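Local structure of tail spike protein gp49 (Pseudomonas phage LKA1, 4RU4) at residues 124-129 with 188-193; 377-382 with 416-422; 423-429 with 455-461; 441-447 with 470-476; 492-498 with 537-541. The protein degrades the O-specific polysaccharide of Pseudomonas as a phage tailspike lyase, an activity that probably helps the virus reach and enter its host. All coordinates share one frame; numbering follows the deposited sequence.

Contacts 2, 3 and 4 belong to the parallel beta-helix of the pectin lyase-like part, and contacts 1 and 5 lie at its attached Ig-like domains. Contacts 2 and 3 are buried: they share strand 420-425 and follow one another along it; both touch a second subunit, and contact 3 touches the third as well. Contact 4, partly buried, joins strands of another sheet, with leucines turned inward against contact 3 and charged pairs on its outer side. Contact 5 is also partly buried and joins the end of the beta-helix to the C-terminal Ig-like domain; Leu498 O reaches Leu470 N of contact 4. Contact 1, a surface meeting of loops some distance away, relies on backbone bonds and a serine.

Contact 1: 124-129 with 188-193; sequences ISSVSA and YAAYDG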
# COMPACT_ATOMS: atom_id res chain seq x y z
N ILE B 124 28.19 2.09 28.37
CA ILE B 124 27.77 3.43 27.99
C ILE B 124 27.09 4.17 29.16
O ILE B 124 26.60 3.54 30.09
CB ILE B 124 26.79 3.38 26.78
CG1 ILE B 124 25.49 2.64 27.14
CG2 ILE B 124 27.46 2.71 25.56
CD1 ILE B 124 24.36 2.83 26.06
N SER B 125 27.09 5.51 29.09
CA SER B 125 26.29 6.34 30.00
C SER B 125 24.82 6.12 29.71
O SER B 125 24.45 5.74 28.60
CB SER B 125 26.54 7.83 29.75
OG SER B 125 27.89 8.14 29.90
N SER B 126 23.97 6.40 30.70
CA SER B 126 22.52 6.44 30.49
C SER B 126 22.14 7.35 29.32
O SER B 126 22.75 8.39 29.09
CB SER B 126 21.84 6.88 31.79
OG SER B 126 22.13 5.93 32.80
N VAL B 127 21.11 6.95 28.57
CA VAL B 127 20.71 7.67 27.38
C VAL B 127 19.17 7.71 27.29
O VAL B 127 18.48 6.78 27.75
CB VAL B 127 21.37 7.04 26.12
CG1 VAL B 127 20.90 5.58 25.91
CG2 VAL B 127 21.13 7.89 24.87
N SER B 128 18.64 8.80 26.74
CA SER B 128 17.19 8.97 26.60
C SER B 128 16.66 8.37 25.30
O SER B 128 17.39 8.22 24.32
CB SER B 128 16.80 10.45 26.68
OG SER B 128 17.13 11.01 27.94
N ALA B 129 15.37 8.05 25.29
CA ALA B 129 14.73 7.60 24.07
C ALA B 129 14.76 8.76 23.10
O ALA B 129 14.69 9.92 23.52
CB ALA B 129 13.27 7.16 24.35
N TYR B 188 14.69 3.88 20.00
CA TYR B 188 13.30 3.60 20.35
C TYR B 188 13.06 3.73 21.86
O TYR B 188 11.95 4.02 22.28
CB TYR B 188 12.91 2.19 19.95
CG TYR B 188 12.58 2.05 18.48
CD1 TYR B 188 13.58 1.77 17.55
CD2 TYR B 188 11.27 2.19 18.02
CE1 TYR B 188 13.31 1.63 16.20
CE2 TYR B 188 10.97 2.03 16.66
CZ TYR B 188 12.00 1.76 15.76
OH TYR B 188 11.74 1.64 14.42
N ALA B 189 14.09 3.51 22.66
CA ALA B 189 13.92 3.46 24.12
C ALA B 189 15.08 4.09 24.87
O ALA B 189 16.17 4.31 24.30
CB ALA B 189 13.72 1.97 24.61
N ALA B 190 14.84 4.34 26.15
CA ALA B 190 15.83 4.91 27.05
C ALA B 190 16.52 3.76 27.76
O ALA B 190 15.89 2.70 27.97
CB ALA B 190 15.11 5.80 28.09
N TYR B 191 17.78 3.94 28.13
CA TYR B 191 18.57 2.93 28.84
C TYR B 191 19.35 3.55 29.99
O TYR B 191 19.98 4.61 29.82
CB TYR B 191 19.54 2.22 27.89
CG TYR B 191 18.79 1.60 26.74
CD1 TYR B 191 18.09 0.41 26.92
CD2 TYR B 191 18.73 2.24 25.51
CE1 TYR B 191 17.36 -0.14 25.88
CE2 TYR B 191 17.99 1.71 24.46
CZ TYR B 191 17.30 0.51 24.65
OH TYR B 191 16.55 -0.02 23.61
N ASP B 192 19.29 2.88 31.15
CA ASP B 192 20.13 3.15 32.31
C ASP B 192 21.48 2.51 32.01
O ASP B 192 21.55 1.29 31.79
CB ASP B 192 19.50 2.49 33.54
CG ASP B 192 20.28 2.74 34.84
OD1 ASP B 192 21.49 3.08 34.80
OD2 ASP B 192 19.67 2.58 35.92
N GLY B 193 22.54 3.32 31.99
CA GLY B 193 23.84 2.86 31.57
C GLY B 193 24.32 1.70 32.42
O GLY B 193 25.09 0.85 31.96
O HOH W 1 26.51 0.13 29.66
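Ser126 reaches over to Gly193 at one end of a short meeting of two loops. Its CB lies alongside the opposite backbone, 3.5 Å from Tyr191 O. One bond further on, OG accepts the amide of Gly193, with Gly193 N 2.8 Å from Ser126 OG and an almost straight N-H...O line (177°). The first torsion (chi1 -61°) sets OG anti to the carbonyl carbon of Ser126 and thereby in front of that amide. Serine suits the place because its short hydroxyl does the work of a backbone acceptor where the chains stop pairing. Glycine suits the other side, since with no side chain in the way Gly193 CA comes to 3.2 Å from Ile124 O. At the same end, water 1 accepts the N-H of Ile124 and lies within hydrogen-bonding distance of Gly193 O. Further along, Val127 N bonds to Tyr191 O at 2.9 Å, and Tyr191 N returns the bond to Val127 O. Beside them Val127 CG1 meets the edge of the Tyr191 ring, 4.0 Å from Tyr191 CD2, while the phenol OH is held by Glu169. Val127 and Tyr191 thus form an isolated antiparallel hydrogen-bonded bridge between two strand-connecting loops of the Ig-like domain.

Contact 2: 377-382 with 416-422; sequences ILGGTF and TTQPCNF
Phe382 and Phe422 lie side by side on the buried face of two neighbouring parallel strands. Their planes are nearly parallel (21°) but slid so far apart that the rings barely overlap, and the touch is made by Phe382 CD1 and Phe422 CE1 at 3.6 Å. Ile377 closes this tight part: its CD1 sits over one face of the Phe382 ring, toward the rim, its CG2 packs 3.6 Å from Cys420 SG, and its carbonyl O accepts from the buried Thr416 OG1 at 2.8 Å. Gly379 and Gly380 let the chain swing into the strand close to its neighbour, where Gly380 N bonds to Pro419 O at 2.8 Å. On the other face, the amide of Asn421 points ND2 at Thr381 OG1, 3.0 Å away, in a nearly straight bond lying in the amide plane. Asn421 OD1 accepts from Asn453, which extends the chain of polar side chains to the next strand.

The looser side is the turn at 417-419, where Thr417 and Pro419 are exposed. Here Leu378 O takes Gln418 N at 3.1 Å and a weak bond from Thr417 N. Gln418 lays its NE2 near Leu378 CD2, and its OE1 turns to Lys354. The chemistry implies a division of labour: aromatic and sulfur-bearing groups fill the interior, while side-chain amide and hydroxyl continue the hydrogen bonding on the face that packs against a second subunit.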
# COMPACT_ATOMS: atom_id res chain seq x y z
N ILE B 377 -0.29 -7.26 24.90
CA ILE B 377 -0.33 -5.85 24.51
C ILE B 377 0.43 -5.02 25.54
O ILE B 377 -0.01 -4.86 26.68
CB ILE B 377 -1.80 -5.34 24.35
CG1 ILE B 377 -2.49 -6.08 23.19
CG2 ILE B 377 -1.83 -3.83 24.14
CD1 ILE B 377 -1.87 -5.80 21.79
N LEU B 378 1.59 -4.49 25.14
CA LEU B 378 2.35 -3.59 26.00
C LEU B 378 1.66 -2.22 26.06
O LEU B 378 1.59 -1.56 27.12
CB LEU B 378 3.80 -3.44 25.50
CG LEU B 378 4.72 -2.58 26.38
CD1 LEU B 378 5.01 -3.28 27.71
CD2 LEU B 378 6.04 -2.22 25.68
N GLY B 379 1.15 -1.80 24.91
CA GLY B 379 0.61 -0.47 24.74
C GLY B 379 1.02 0.13 23.41
O GLY B 379 1.73 -0.50 22.61
N GLY B 380 0.54 1.34 23.14
CA GLY B 380 0.82 1.98 21.87
C GLY B 380 -0.35 1.86 20.91
O GLY B 380 -1.50 1.77 21.32
N THR B 381 -0.07 1.86 19.61
CA THR B 381 -1.14 1.98 18.64
C THR B 381 -1.21 0.73 17.78
O THR B 381 -0.18 0.22 17.31
CB THR B 381 -0.86 3.22 17.76
OG1 THR B 381 -0.89 4.39 18.60
CG2 THR B 381 -1.89 3.37 16.63
N PHE B 382 -2.42 0.23 17.58
CA PHE B 382 -2.60 -1.00 16.81
C PHE B 382 -3.64 -0.72 15.74
O PHE B 382 -4.76 -0.28 16.05
CB PHE B 382 -3.03 -2.12 17.76
CG PHE B 382 -2.06 -2.34 18.87
CD1 PHE B 382 -2.14 -1.58 20.04
CD2 PHE B 382 -1.01 -3.24 18.72
CE1 PHE B 382 -1.19 -1.75 21.08
CE2 PHE B 382 -0.06 -3.41 19.76
CZ PHE B 382 -0.17 -2.67 20.93
N THR B 416 0.29 -4.44 30.65
CA THR B 416 -0.04 -3.40 29.66
C THR B 416 0.21 -2.06 30.32
O THR B 416 -0.62 -1.58 31.10
CB THR B 416 -1.52 -3.47 29.26
OG1 THR B 416 -1.83 -4.80 28.78
CG2 THR B 416 -1.84 -2.44 28.15
N THR B 417 1.38 -1.47 30.05
CA THR B 417 1.81 -0.35 30.87
C THR B 417 1.73 1.00 30.17
O THR B 417 2.01 2.02 30.78
CB THR B 417 3.27 -0.56 31.36
OG1 THR B 417 4.11 -0.67 30.20
CG2 THR B 417 3.38 -1.85 32.15
N GLN B 418 1.35 1.02 28.89
CA GLN B 418 1.26 2.25 28.13
C GLN B 418 -0.15 2.40 27.53
O GLN B 418 -0.81 1.40 27.24
CB GLN B 418 2.34 2.28 27.04
CG GLN B 418 3.78 2.20 27.59
CD GLN B 418 4.84 2.07 26.48
OE1 GLN B 418 4.63 2.52 25.35
NE2 GLN B 418 5.97 1.45 26.80
N PRO B 419 -0.62 3.64 27.36
CA PRO B 419 -1.95 3.85 26.77
C PRO B 419 -2.07 3.10 25.44
O PRO B 419 -1.08 3.06 24.68
CB PRO B 419 -1.98 5.36 26.52
CG PRO B 419 -1.09 5.93 27.60
CD PRO B 419 0.03 4.91 27.72
N CYS B 420 -3.24 2.51 25.18
CA CYS B 420 -3.48 1.73 23.95
C CYS B 420 -4.44 2.44 23.03
O CYS B 420 -5.46 2.94 23.48
CB CYS B 420 -4.14 0.39 24.30
SG CYS B 420 -3.14 -0.67 25.35
N ASN B 421 -4.13 2.47 21.73
CA ASN B 421 -5.07 3.00 20.74
C ASN B 421 -5.36 1.89 19.72
O ASN B 421 -4.44 1.41 19.07
CB ASN B 421 -4.43 4.19 20.01
CG ASN B 421 -3.89 5.21 20.95
OD1 ASN B 421 -4.59 5.65 21.85
ND2 ASN B 421 -2.64 5.57 20.77
N PHE B 422 -6.60 1.46 19.62
CA PHE B 422 -6.96 0.45 18.63
C PHE B 422 -7.72 1.14 17.52
O PHE B 422 -8.80 1.71 17.76
CB PHE B 422 -7.79 -0.66 19.29
CG PHE B 422 -7.01 -1.45 20.29
CD1 PHE B 422 -6.12 -2.42 19.85
CD2 PHE B 422 -7.08 -1.18 21.65
CE1 PHE B 422 -5.35 -3.12 20.74
CE2 PHE B 422 -6.33 -1.92 22.55
CZ PHE B 422 -5.46 -2.87 22.09

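Contact 3: 423-429 with 455-461; sequences LIQGGSL and QYSGQAI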
# COMPACT_ATOMS: atom_id res chain seq x y z
N LEU B 423 -7.15 1.09 16.32
CA LEU B 423 -7.68 1.86 15.19
C LEU B 423 -8.11 0.95 14.06
O LEU B 423 -7.29 0.16 13.58
CB LEU B 423 -6.60 2.80 14.62
CG LEU B 423 -5.82 3.61 15.65
CD1 LEU B 423 -4.73 4.45 15.00
CD2 LEU B 423 -6.74 4.48 16.52
N ILE B 424 -9.34 1.11 13.60
CA ILE B 424 -9.81 0.37 12.43
C ILE B 424 -10.23 1.44 11.46
O ILE B 424 -11.17 2.21 11.72
CB ILE B 424 -11.00 -0.58 12.74
CG1 ILE B 424 -10.57 -1.74 13.64
CG2 ILE B 424 -11.57 -1.15 11.44
CD1 ILE B 424 -10.48 -1.37 15.12
N GLN B 425 -9.51 1.53 10.35
CA GLN B 425 -9.72 2.63 9.41
C GLN B 425 -10.03 2.12 8.01
O GLN B 425 -9.17 1.55 7.32
CB GLN B 425 -8.54 3.59 9.36
CG GLN B 425 -8.16 4.22 10.72
CD GLN B 425 -7.04 5.26 10.56
OE1 GLN B 425 -6.46 5.37 9.49
NE2 GLN B 425 -6.75 6.01 11.62
N GLY B 426 -11.25 2.36 7.58
CA GLY B 426 -11.63 2.06 6.22
C GLY B 426 -11.65 0.56 5.95
O GLY B 426 -11.81 -0.27 6.87
N GLY B 427 -11.50 0.21 4.68
CA GLY B 427 -11.56 -1.17 4.27
C GLY B 427 -12.95 -1.77 4.40
O GLY B 427 -13.97 -1.06 4.40
N SER B 428 -13.01 -3.10 4.50
CA SER B 428 -14.29 -3.79 4.51
C SER B 428 -14.24 -5.03 5.42
O SER B 428 -13.17 -5.57 5.70
CB SER B 428 -14.70 -4.19 3.09
OG SER B 428 -13.76 -5.12 2.53
N LEU B 429 -15.40 -5.47 5.88
CA LEU B 429 -15.49 -6.62 6.77
C LEU B 429 -16.76 -7.38 6.43
O LEU B 429 -17.86 -6.88 6.68
CB LEU B 429 -15.50 -6.19 8.25
CG LEU B 429 -15.41 -7.23 9.38
CD1 LEU B 429 -14.84 -6.60 10.66
CD2 LEU B 429 -16.78 -7.88 9.67
N GLN B 455 -10.92 3.71 17.86
CA GLN B 455 -11.40 4.46 16.72
C GLN B 455 -11.89 3.41 15.71
O GLN B 455 -11.08 2.69 15.13
CB GLN B 455 -10.25 5.29 16.08
CG GLN B 455 -10.66 6.10 14.84
CD GLN B 455 -9.48 6.50 13.97
OE1 GLN B 455 -8.54 5.72 13.78
NE2 GLN B 455 -9.51 7.74 13.46
N TYR B 456 -13.20 3.32 15.50
CA TYR B 456 -13.71 2.37 14.52
C TYR B 456 -14.39 3.22 13.43
O TYR B 456 -15.49 3.75 13.65
CB TYR B 456 -14.65 1.39 15.23
CG TYR B 456 -14.84 0.07 14.50
CD1 TYR B 456 -15.54 0.01 13.29
CD2 TYR B 456 -14.32 -1.12 15.02
CE1 TYR B 456 -15.72 -1.20 12.61
CE2 TYR B 456 -14.48 -2.32 14.34
CZ TYR B 456 -15.18 -2.35 13.15
OH TYR B 456 -15.34 -3.55 12.48
N SER B 457 -13.75 3.36 12.28
CA SER B 457 -14.00 4.50 11.40
C SER B 457 -13.92 4.19 9.90
O SER B 457 -12.86 3.82 9.39
CB SER B 457 -12.91 5.55 11.73
OG SER B 457 -12.95 6.69 10.91
N GLY B 458 -15.03 4.34 9.17
CA GLY B 458 -14.98 4.27 7.70
C GLY B 458 -15.16 2.90 7.05
O GLY B 458 -15.19 2.79 5.82
N GLN B 459 -15.25 1.85 7.85
CA GLN B 459 -15.32 0.48 7.30
C GLN B 459 -16.68 0.15 6.66
O GLN B 459 -17.72 0.50 7.20
CB GLN B 459 -15.05 -0.53 8.41
CG GLN B 459 -14.93 -1.98 7.99
CD GLN B 459 -14.76 -2.84 9.22
OE1 GLN B 459 -15.69 -3.02 10.01
NE2 GLN B 459 -13.55 -3.35 9.43
N ALA B 460 -16.65 -0.54 5.53
CA ALA B 460 -17.87 -1.06 4.90
C ALA B 460 -18.12 -2.50 5.38
O ALA B 460 -17.31 -3.38 5.17
CB ALA B 460 -17.73 -1.03 3.40
N ILE B 461 -19.25 -2.73 6.05
CA ILE B 461 -19.54 -4.01 6.68
C ILE B 461 -20.61 -4.76 5.89
O ILE B 461 -21.56 -4.16 5.38
CB ILE B 461 -19.99 -3.75 8.13
CG1 ILE B 461 -18.86 -3.03 8.89
CG2 ILE B 461 -20.43 -5.03 8.83
CD1 ILE B 461 -19.35 -2.16 10.08
O HOH W 2 -11.41 -3.56 7.60
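Gln425 and Gln455 join amide to amide on one face of a parallel strand pair: Gln425 NE2 donates to Gln455 OE1 at 2.8 Å, with the two amide planes turned 72° apart. Their other ends are also used, Gln425 OE1 accepting from Gly427 N of the second subunit and Gln455 NE2 donating to Gly458 O of that subunit. Glutamine fits because it can give and take at once at a buried trimer interface. On the opposite face, Tyr456 OH donates to Gln459 OE1 at 2.6 Å, and Gln459 NE2 donates a hydrogen bond to water 2, 2.8 Å away. Ile424 CG2 lies over the centre of one face of the Tyr456 ring in a CH-pi contact, 4.2 Å from its centroid. The main chain is paired on both sides of the glycine corner, from Ile424 N to Gln455 O (2.8 Å) through to Leu429 N to Ala460 O (2.9 Å). Ser457 OG bonds to Glu487. Strands 380-385 and 388-390 continue the pairing on the far side of 423-429, and strand 439-446 packs Leu440 and Leu441 against the inward-facing Ile424, Tyr456 and Leu429.

Contact 4: 441-447 with 470-476; sequences LRARLEG and LQLDITS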
# COMPACT_ATOMS: atom_id res chain seq x y z
N LEU B 441 -16.06 -5.97 17.43
CA LEU B 441 -14.82 -5.83 18.21
C LEU B 441 -15.14 -5.97 19.69
O LEU B 441 -16.12 -5.41 20.19
CB LEU B 441 -14.13 -4.47 17.95
CG LEU B 441 -12.83 -4.20 18.70
CD1 LEU B 441 -11.89 -3.32 17.86
CD2 LEU B 441 -13.05 -3.57 20.08
N ARG B 442 -14.30 -6.72 20.39
CA ARG B 442 -14.42 -6.81 21.84
C ARG B 442 -13.08 -6.41 22.43
O ARG B 442 -12.03 -6.83 21.92
CB ARG B 442 -14.74 -8.24 22.28
CG ARG B 442 -15.00 -8.34 23.83
CD ARG B 442 -15.56 -9.66 24.26
NE ARG B 442 -15.93 -9.63 25.68
CZ ARG B 442 -16.36 -10.68 26.38
NH1 ARG B 442 -16.46 -11.86 25.80
NH2 ARG B 442 -16.69 -10.54 27.67
N ALA B 443 -13.11 -5.59 23.48
CA ALA B 443 -11.96 -5.33 24.33
C ALA B 443 -12.41 -5.55 25.76
O ALA B 443 -13.48 -5.07 26.16
CB ALA B 443 -11.44 -3.89 24.13
N ARG B 444 -11.62 -6.28 26.53
CA ARG B 444 -11.98 -6.61 27.91
C ARG B 444 -10.73 -6.43 28.78
O ARG B 444 -9.67 -7.02 28.50
CB ARG B 444 -12.50 -8.05 28.02
CG ARG B 444 -12.90 -8.46 29.47
CD ARG B 444 -13.45 -9.90 29.52
NE ARG B 444 -12.39 -10.80 29.08
CZ ARG B 444 -11.46 -11.31 29.87
NH1 ARG B 444 -11.48 -11.07 31.18
NH2 ARG B 444 -10.52 -12.09 29.35
N LEU B 445 -10.86 -5.61 29.81
CA LEU B 445 -9.77 -5.34 30.75
C LEU B 445 -9.61 -6.51 31.71
O LEU B 445 -10.60 -6.96 32.33
CB LEU B 445 -10.07 -4.07 31.57
CG LEU B 445 -9.62 -2.68 31.07
CD1 LEU B 445 -9.48 -2.59 29.52
CD2 LEU B 445 -10.41 -1.54 31.70
N GLU B 446 -8.37 -6.96 31.87
CA GLU B 446 -8.06 -7.96 32.89
C GLU B 446 -6.86 -7.51 33.70
O GLU B 446 -5.88 -8.25 33.88
CB GLU B 446 -7.85 -9.36 32.28
CG GLU B 446 -8.15 -10.46 33.34
CD GLU B 446 -8.05 -11.87 32.80
OE1 GLU B 446 -7.50 -12.73 33.54
OE2 GLU B 446 -8.52 -12.13 31.67
N GLY B 447 -6.92 -6.27 34.18
CA GLY B 447 -5.94 -5.82 35.14
C GLY B 447 -5.24 -4.53 34.78
O GLY B 447 -4.64 -3.91 35.64
N LEU B 470 -19.24 -2.49 19.04
CA LEU B 470 -18.24 -2.64 20.11
C LEU B 470 -18.83 -3.29 21.35
O LEU B 470 -19.98 -3.02 21.72
CB LEU B 470 -17.66 -1.28 20.51
CG LEU B 470 -17.13 -0.40 19.39
CD1 LEU B 470 -16.56 0.88 19.99
CD2 LEU B 470 -16.08 -1.14 18.53
N GLN B 471 -18.00 -4.11 21.99
CA GLN B 471 -18.32 -4.74 23.26
C GLN B 471 -17.11 -4.45 24.16
O GLN B 471 -16.02 -5.00 23.93
CB GLN B 471 -18.51 -6.24 23.07
CG GLN B 471 -18.58 -7.03 24.35
CD GLN B 471 -19.94 -6.94 25.00
OE1 GLN B 471 -20.96 -6.90 24.31
NE2 GLN B 471 -19.97 -6.90 26.32
N LEU B 472 -17.27 -3.54 25.11
CA LEU B 472 -16.15 -3.05 25.93
C LEU B 472 -16.38 -3.39 27.40
O LEU B 472 -17.26 -2.81 28.05
CB LEU B 472 -15.97 -1.52 25.75
CG LEU B 472 -15.86 -1.07 24.27
CD1 LEU B 472 -15.88 0.44 24.13
CD2 LEU B 472 -14.62 -1.67 23.57
N ASP B 473 -15.59 -4.32 27.92
CA ASP B 473 -15.87 -4.94 29.21
C ASP B 473 -14.72 -4.74 30.17
O ASP B 473 -13.58 -4.49 29.76
CB ASP B 473 -16.00 -6.46 29.04
CG ASP B 473 -17.23 -6.83 28.30
OD1 ASP B 473 -18.29 -6.26 28.63
OD2 ASP B 473 -17.14 -7.67 27.39
N ILE B 474 -15.03 -4.90 31.45
CA ILE B 474 -14.01 -4.86 32.48
C ILE B 474 -14.18 -6.03 33.45
O ILE B 474 -15.17 -6.11 34.18
CB ILE B 474 -14.06 -3.54 33.25
CG1 ILE B 474 -13.93 -2.36 32.26
CG2 ILE B 474 -12.96 -3.55 34.34
CD1 ILE B 474 -13.99 -0.99 32.90
N THR B 475 -13.22 -6.93 33.45
CA THR B 475 -13.18 -8.00 34.44
C THR B 475 -12.39 -7.52 35.66
O THR B 475 -12.82 -7.69 36.80
CB THR B 475 -12.58 -9.28 33.84
OG1 THR B 475 -13.46 -9.77 32.83
CG2 THR B 475 -12.37 -10.37 34.90
N SER B 476 -11.23 -6.92 35.43
CA SER B 476 -10.47 -6.28 36.51
C SER B 476 -9.67 -5.13 35.92
O SER B 476 -9.49 -5.05 34.70
CB SER B 476 -9.56 -7.29 37.23
OG SER B 476 -8.55 -7.76 36.34
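Arg442 grips Asp473 side-on across two parallel strands, with NE and NH2 both on the single oxygen OD2. Arg442 NE stands 2.9 Å from Asp473 OD2 in this salt bridge, and the guanidinium and carboxylate planes are 81° apart. Arginine can do this because its chain runs extended, with CG anti to the backbone N (chi1 -175°), alongside the Gln471 side chain. A second arginine works further along the same face: Arg444, bent at its third torsion (chi3 62°), donates from NH1 to Thr475 OG1 at 2.9 Å, in the guanidinium plane. Its NH1 and NH2 also converge end-on upon Glu446 OE2.

The next shell holds these groups in place. Gln471 NE2 spans both carboxylate oxygens of Asp473, 2.9 Å from Asp473 OD1, on their syn lone pairs, while Gln471 OE1 is engaged by Lys468. Outside the pair, Asn399 O takes Arg442 NH1 and Gly407 O takes Arg444 NE. The other face is apolar: small Ala443 leaves room for the Leu472 branch, its CB 3.9 Å from Leu472 CD2, and Leu445 CD2 is 3.7 Å from Ile474 CG1. Near the end, Leu445 O accepts both Thr475 N (2.8 Å) and Ser476 N (3.2 Å) at a beta bulge that shifts the register by one residue. Strands of successive coils stack here in parallel register with leucines turned inward, as in the right-handed parallel beta-helix of pectin lyase-like proteins.

Contact 5: 492-498 with 537-541; sequences LPSGITL and RYIYP
Gly495 and Arg537 begin a run of backbone bonds just at a type II turn over 493-496, with Gly495 N 2.7 Å from Arg537 O, followed by Ile539 N to Ile496 O and Leu498 N to Ile539 O. Glycine fits the third position of that turn, where phi is positive (97°). Arg537 stretches back along the turn, extended as far as NE, and NH2 donates to Leu492 O at 2.9 Å, with the bond lying in both the guanidinium and the carbonyl planes. The peptide N of Ser494 stands over one guanidinium face. Arg537 NE bonds in turn to Tyr538 OH (3.0 Å), a hydroxyl also held by the C-terminal carboxylate of Val602 of the third subunit.

Tyr538 lies between two aliphatic carbons, Leu492 CD1 over one face of its ring and Arg537 CB over the other. Ile496 runs beside it, with CG1 3.7 Å from Tyr538 CD1. Pro493 O looks at the ring edge, 3.6 Å from Tyr538 CE1, and has no hydrogen-bond partner in the model. Leu498, branched and pointed toward the opposite loop, fits between tyrosines: CG packs 3.8 Å from Tyr538 CB and CD1 3.6 Å from Tyr540 CD1. On the beta-helix side, Leu492 and Ile496 rest on Val469 of strand 468-474; on the Ig-like side, Tyr538 and Tyr540 pack on Leu515 of strand 510-522, and Tyr540 also meets strand 590-600.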
# COMPACT_ATOMS: atom_id res chain seq x y z
N LEU B 492 -24.50 -1.40 8.35
CA LEU B 492 -25.02 -1.84 9.64
C LEU B 492 -26.50 -2.10 9.48
O LEU B 492 -27.24 -1.25 8.93
CB LEU B 492 -24.82 -0.76 10.71
CG LEU B 492 -23.38 -0.46 11.11
CD1 LEU B 492 -23.35 0.73 12.09
CD2 LEU B 492 -22.72 -1.72 11.70
N PRO B 493 -26.96 -3.26 9.96
CA PRO B 493 -28.40 -3.51 9.87
C PRO B 493 -29.15 -2.88 11.05
O PRO B 493 -28.54 -2.53 12.08
CB PRO B 493 -28.49 -5.04 9.92
CG PRO B 493 -27.35 -5.44 10.75
CD PRO B 493 -26.23 -4.42 10.49
N SER B 494 -30.46 -2.71 10.90
CA SER B 494 -31.24 -2.10 11.98
C SER B 494 -31.27 -3.00 13.22
O SER B 494 -31.22 -4.23 13.14
CB SER B 494 -32.66 -1.75 11.50
OG SER B 494 -33.41 -2.92 11.22
N GLY B 495 -31.34 -2.37 14.39
CA GLY B 495 -31.46 -3.11 15.64
C GLY B 495 -30.16 -3.35 16.38
O GLY B 495 -30.19 -3.76 17.54
N ILE B 496 -29.02 -3.09 15.74
CA ILE B 496 -27.74 -3.32 16.43
C ILE B 496 -27.48 -2.33 17.58
O ILE B 496 -28.12 -1.28 17.68
CB ILE B 496 -26.53 -3.41 15.43
CG1 ILE B 496 -26.18 -2.08 14.73
CG2 ILE B 496 -26.83 -4.50 14.37
CD1 ILE B 496 -25.38 -1.02 15.56
N THR B 497 -26.56 -2.69 18.46
CA THR B 497 -26.11 -1.81 19.54
C THR B 497 -24.74 -1.25 19.13
O THR B 497 -23.85 -2.00 18.78
CB THR B 497 -25.97 -2.61 20.84
OG1 THR B 497 -27.28 -3.08 21.23
CG2 THR B 497 -25.34 -1.76 21.94
N LEU B 498 -24.57 0.06 19.19
CA LEU B 498 -23.31 0.65 18.76
C LEU B 498 -22.16 0.27 19.68
O LEU B 498 -21.08 -0.10 19.22
CB LEU B 498 -23.44 2.19 18.68
CG LEU B 498 -24.35 2.68 17.56
CD1 LEU B 498 -24.79 4.09 17.85
CD2 LEU B 498 -23.58 2.57 16.24
N ARG B 537 -32.63 3.34 14.80
CA ARG B 537 -32.11 2.23 14.03
C ARG B 537 -31.00 1.52 14.80
O ARG B 537 -30.88 0.30 14.71
CB ARG B 537 -31.56 2.72 12.70
CG ARG B 537 -31.06 1.59 11.76
CD ARG B 537 -30.39 2.20 10.49
NE ARG B 537 -29.79 1.15 9.66
CZ ARG B 537 -30.48 0.45 8.76
NH1 ARG B 537 -31.78 0.71 8.57
NH2 ARG B 537 -29.88 -0.49 8.06
N TYR B 538 -30.17 2.29 15.51
CA TYR B 538 -29.12 1.74 16.37
C TYR B 538 -29.36 2.15 17.82
O TYR B 538 -29.83 3.25 18.10
CB TYR B 538 -27.72 2.25 15.94
CG TYR B 538 -27.50 2.15 14.44
CD1 TYR B 538 -27.90 1.01 13.74
CD2 TYR B 538 -26.92 3.19 13.73
CE1 TYR B 538 -27.72 0.92 12.36
CE2 TYR B 538 -26.74 3.11 12.33
CZ TYR B 538 -27.15 1.98 11.67
OH TYR B 538 -26.98 1.88 10.31
N ILE B 539 -28.98 1.28 18.75
CA ILE B 539 -29.05 1.62 20.16
C ILE B 539 -27.74 2.30 20.61
O ILE B 539 -26.66 1.75 20.42
CB ILE B 539 -29.31 0.36 21.01
CG1 ILE B 539 -30.64 -0.29 20.59
CG2 ILE B 539 -29.28 0.70 22.50
CD1 ILE B 539 -30.74 -1.74 20.96
N TYR B 540 -27.86 3.48 21.21
CA TYR B 540 -26.71 4.24 21.70
C TYR B 540 -26.24 3.75 23.08
O TYR B 540 -26.99 3.09 23.79
CB TYR B 540 -27.05 5.75 21.75
CG TYR B 540 -27.25 6.38 20.40
CD1 TYR B 540 -26.15 6.87 19.67
CD2 TYR B 540 -28.53 6.49 19.83
CE1 TYR B 540 -26.31 7.44 18.42
CE2 TYR B 540 -28.71 7.05 18.56
CZ TYR B 540 -27.59 7.55 17.87
OH TYR B 540 -27.75 8.11 16.62
N PRO B 541 -24.98 4.06 23.46
CA PRO B 541 -24.52 3.66 24.80
C PRO B 541 -25.22 4.39 25.93
O PRO B 541 -25.23 3.89 27.05
CB PRO B 541 -23.02 4.01 24.80
CG PRO B 541 -22.65 4.28 23.36
CD PRO B 541 -23.92 4.71 22.66